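Local coordinates for carbohydrate oxidase (Microdochium nivale, PDB 3RJA), which oxidises the C1 hydroxyl of mono-, oligo- and polysaccharides to lactones with its FAD cofactor, reducing molecular oxygen to hydrogen peroxide, at residues Arg243-Arg248 and Gly261-Thr266. Residues are numbered along the deposited sequence; the frame is centred on the assembly and turned at random. Where two conformers were deposited one is given.
Sequences REVNFR and GLYYGT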
ATOM      1  N   ARG A 243     -20.907   3.562   7.035  1.00 16.21           N
ATOM      2  CA  ARG A 243     -19.613   4.232   6.942  1.00 16.95           C
ATOM      3  C   ARG A 243     -18.673   3.872   8.092  1.00 15.56           C
ATOM      4  O   ARG A 243     -17.502   3.584   7.858  1.00 14.40           O
ATOM      5  CB  ARG A 243     -19.857   5.744   6.948  1.00 18.98           C
ATOM      6  CG  ARG A 243     -18.668   6.558   6.532  1.00 21.84           C
ATOM      7  CD  ARG A 243     -18.942   8.064   6.712  1.00 22.83           C
ATOM      8  NE  ARG A 243     -17.716   8.806   6.464  1.00 25.71           N
ATOM      9  CZ  ARG A 243     -17.443  10.019   6.933  1.00 32.73           C
ATOM     10  NH1 ARG A 243     -18.316  10.663   7.713  1.00 33.55           N
ATOM     11  NH2 ARG A 243     -16.278  10.584   6.631  1.00 31.55           N
ATOM     12  N   GLU A 244     -19.195   3.872   9.319  1.00 15.04           N
ATOM     13  CA  GLU A 244     -18.388   3.652  10.530  1.00 15.55           C
ATOM     14  C   GLU A 244     -17.729   2.243  10.640  1.00 15.36           C
ATOM     15  O   GLU A 244     -16.883   2.015  11.519  1.00 14.20           O
ATOM     16  CB  GLU A 244     -19.245   3.872  11.794  1.00 16.38           C
ATOM     17  CG  GLU A 244     -19.693   5.309  12.075  1.00 17.63           C
ATOM     18  CD  GLU A 244     -20.795   5.783  11.101  1.00 19.49           C
ATOM     19  OE1 GLU A 244     -21.554   4.931  10.568  1.00 16.90           O
ATOM     20  OE2 GLU A 244     -20.885   7.009  10.887  1.00 19.52           O
ATOM     21  N   VAL A 245     -18.148   1.292   9.805  1.00 14.01           N
ATOM     22  CA  VAL A 245     -17.610  -0.062   9.931  0.50 14.25           C
ATOM     23  C   VAL A 245     -16.500  -0.302   8.910  1.00 13.64           C
ATOM     24  O   VAL A 245     -16.653  -0.035   7.726  1.00 12.44           O
ATOM     25  CB  VAL A 245     -18.698  -1.163   9.921  0.50 13.99           C
ATOM     26  CG1 VAL A 245     -19.076  -1.580   8.502  0.50 15.16           C
ATOM     27  CG2 VAL A 245     -18.224  -2.363  10.711  0.50 14.73           C
ATOM     28  N   ASN A 246     -15.354  -0.768   9.406  1.00 12.91           N
ATOM     29  CA  ASN A 246     -14.187  -1.025   8.542  1.00 12.47           C
ATOM     30  C   ASN A 246     -13.795  -2.452   8.780  1.00 13.16           C
ATOM     31  O   ASN A 246     -13.552  -2.834   9.945  1.00 13.72           O
ATOM     32  CB  ASN A 246     -12.990  -0.134   8.906  1.00 12.61           C
ATOM     33  CG  ASN A 246     -13.331   1.334   8.947  1.00 12.81           C
ATOM     34  OD1 ASN A 246     -12.998   2.081   8.026  1.00 14.31           O
ATOM     35  ND2 ASN A 246     -13.976   1.762  10.020  1.00 11.42           N
ATOM     36  N   PHE A 247     -13.757  -3.279   7.743  1.00 12.02           N
ATOM     37  CA  PHE A 247     -13.390  -4.670   8.033  1.00 12.70           C
ATOM     38  C   PHE A 247     -12.879  -5.452   6.838  1.00 11.60           C
ATOM     39  O   PHE A 247     -12.939  -4.983   5.675  1.00 11.87           O
ATOM     40  CB  PHE A 247     -14.559  -5.413   8.747  1.00 13.18           C
ATOM     41  CG  PHE A 247     -15.711  -5.822   7.831  1.00 12.92           C
ATOM     42  CD1 PHE A 247     -16.628  -4.888   7.365  1.00 12.85           C
ATOM     43  CD2 PHE A 247     -15.877  -7.148   7.470  1.00 14.17           C
ATOM     44  CE1 PHE A 247     -17.719  -5.277   6.543  1.00 14.10           C
ATOM     45  CE2 PHE A 247     -16.965  -7.560   6.631  1.00 13.97           C
ATOM     46  CZ  PHE A 247     -17.872  -6.626   6.183  1.00 13.76           C
ATOM     47  N   ARG A 248     -12.435  -6.659   7.149  1.00 11.74           N
ATOM     48  CA  ARG A 248     -12.002  -7.631   6.143  0.50 13.06           C
ATOM     49  C   ARG A 248     -12.216  -9.071   6.614  1.00 12.91           C
ATOM     50  O   ARG A 248     -12.391  -9.321   7.800  1.00 14.87           O
ATOM     51  CB  ARG A 248     -10.525  -7.415   5.764  0.50 13.46           C
ATOM     52  CG  ARG A 248      -9.510  -7.326   6.937  0.50 15.16           C
ATOM     53  CD  ARG A 248      -8.078  -7.577   6.401  0.50 16.35           C
ATOM     54  NE  ARG A 248      -7.005  -7.107   7.273  0.50 16.99           N
ATOM     55  CZ  ARG A 248      -6.192  -6.089   6.978  0.50 17.83           C
ATOM     56  NH1 ARG A 248      -5.233  -5.744   7.828  0.50 18.12           N
ATOM     57  NH2 ARG A 248      -6.330  -5.419   5.837  0.50 17.55           N
ATOM     58  N   GLY A 261     -12.054  -6.186  12.230  1.00 15.30           N
ATOM     59  CA  GLY A 261     -12.541  -4.871  11.915  1.00 14.20           C
ATOM     60  C   GLY A 261     -12.322  -3.845  12.980  1.00 14.32           C
ATOM     61  O   GLY A 261     -11.870  -4.151  14.115  1.00 14.13           O
ATOM     62  N   LEU A 262     -12.639  -2.619  12.578  1.00 13.91           N
ATOM     63  CA  LEU A 262     -12.589  -1.431  13.398  1.00 15.42           C
ATOM     64  C   LEU A 262     -13.875  -0.627  13.174  1.00 15.36           C
ATOM     65  O   LEU A 262     -14.244  -0.321  12.033  1.00 15.71           O
ATOM     66  CB  LEU A 262     -11.367  -0.569  13.040  1.00 14.23           C
ATOM     67  CG  LEU A 262     -11.098   0.567  14.047  1.00 15.09           C
ATOM     68  CD1 LEU A 262     -10.801   0.003  15.444  1.00 14.79           C
ATOM     69  CD2 LEU A 262      -9.976   1.589  13.610  1.00 14.25           C
ATOM     70  N   TYR A 263     -14.552  -0.305  14.268  1.00 16.14           N
ATOM     71  CA  TYR A 263     -15.816   0.439  14.219  1.00 15.62           C
ATOM     72  C   TYR A 263     -15.666   1.811  14.865  1.00 16.47           C
ATOM     73  O   TYR A 263     -15.162   1.926  16.013  1.00 15.15           O
ATOM     74  CB  TYR A 263     -16.947  -0.345  14.902  1.00 16.29           C
ATOM     75  CG  TYR A 263     -18.284   0.389  14.842  1.00 17.25           C
ATOM     76  CD1 TYR A 263     -19.050   0.368  13.678  1.00 17.00           C
ATOM     77  CD2 TYR A 263     -18.771   1.103  15.946  1.00 17.47           C
ATOM     78  CE1 TYR A 263     -20.256   1.038  13.588  1.00 18.67           C
ATOM     79  CE2 TYR A 263     -19.999   1.790  15.877  1.00 19.00           C
ATOM     80  CZ  TYR A 263     -20.728   1.757  14.683  1.00 20.11           C
ATOM     81  OH  TYR A 263     -21.927   2.419  14.571  1.00 20.64           O
ATOM     82  N   TYR A 264     -16.078   2.849  14.134  1.00 15.50           N
ATOM     83  CA  TYR A 264     -16.099   4.210  14.681  1.00 15.92           C
ATOM     84  C   TYR A 264     -17.329   4.404  15.563  1.00 18.74           C
ATOM     85  O   TYR A 264     -18.415   4.766  15.072  1.00 16.14           O
ATOM     86  CB  TYR A 264     -16.055   5.260  13.566  1.00 14.68           C
ATOM     87  CG  TYR A 264     -14.650   5.584  13.131  1.00 14.75           C
ATOM     88  CD1 TYR A 264     -13.867   4.630  12.452  1.00 15.09           C
ATOM     89  CD2 TYR A 264     -14.085   6.830  13.419  1.00 14.50           C
ATOM     90  CE1 TYR A 264     -12.531   4.909  12.063  1.00 15.52           C
ATOM     91  CE2 TYR A 264     -12.774   7.137  13.029  1.00 16.18           C
ATOM     92  CZ  TYR A 264     -11.998   6.166  12.353  1.00 15.43           C
ATOM     93  OH  TYR A 264     -10.730   6.472  11.977  1.00 14.56           O
ATOM     94  N   GLY A 265     -17.147   4.146  16.861  1.00 19.36           N
ATOM     95  CA  GLY A 265     -18.240   4.216  17.843  1.00 20.75           C
ATOM     96  C   GLY A 265     -18.102   3.125  18.905  1.00 22.10           C
ATOM     97  O   GLY A 265     -17.041   2.478  19.026  1.00 20.83           O
ATOM     98  N   THR A 266     -19.164   2.934  19.686  1.00 21.66           N
ATOM     99  CA  THR A 266     -19.108   2.071  20.882  1.00 21.99           C
ATOM    100  C   THR A 266     -19.348   0.602  20.530  1.00 20.65           C
ATOM    101  O   THR A 266     -19.902   0.297  19.457  1.00 19.74           O
ATOM    102  CB  THR A 266     -20.185   2.497  21.908  1.00 22.65           C
ATOM    103  OG1 THR A 266     -21.479   2.223  21.354  1.00 23.13           O
ATOM    104  CG2 THR A 266     -20.062   4.009  22.239  1.00 22.16           C
TER
HETATM  105  O   HOH W   1     -22.600   2.746  12.229  1.00 17.26           O
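N246 and L262 form a hydrogen-bonded pair of an antiparallel β hairpin, strands 245-251 and 258-264, in the eight-stranded sheet that contributes R248 to the sugar pocket. L262 N donates to N246 O at 2.8 Å, and N246 N returns a bond to L262 O. The amide of N246 grips the same acceptor: with CG beside the backbone N (chi1 -53°), ND2 turns back to L262 O at 2.9 Å. The N-H points almost straight at the oxygen (165°). This donor sits above the carbonyl plane, on the face opposite the one N246 N approaches, so two N-H groups clamp one buried oxygen. The other end of the amide, OD1, accepts from M152 N, which fixes its flip. ND2 also lies near the edge of the Y264 ring, 3.8 Å from CD1, while the Y264 hydroxyl is hydrogen-bonded to S149 OG.

Beyond V245, E244 O takes the hydrogen of Y264 N at 2.9 Å and a CA-H···O contact from Y263. V245, F247 and Y263 project from the other face of the sheet, where helices 223-239 and 267-278 pack. CG of Y263 lies opposite its backbone N (chi1 -179°), which carries the ring across the E244 backbone until CE1 is 3.5 Å from E244 CB. Replacing Y263 by alanine would probably open a gap beside V245 and E244 CB and deprive the E244 carboxylate of its water link to this strand. That water donates to E244 OE1 and lies 2.5 Å from Y263 OH.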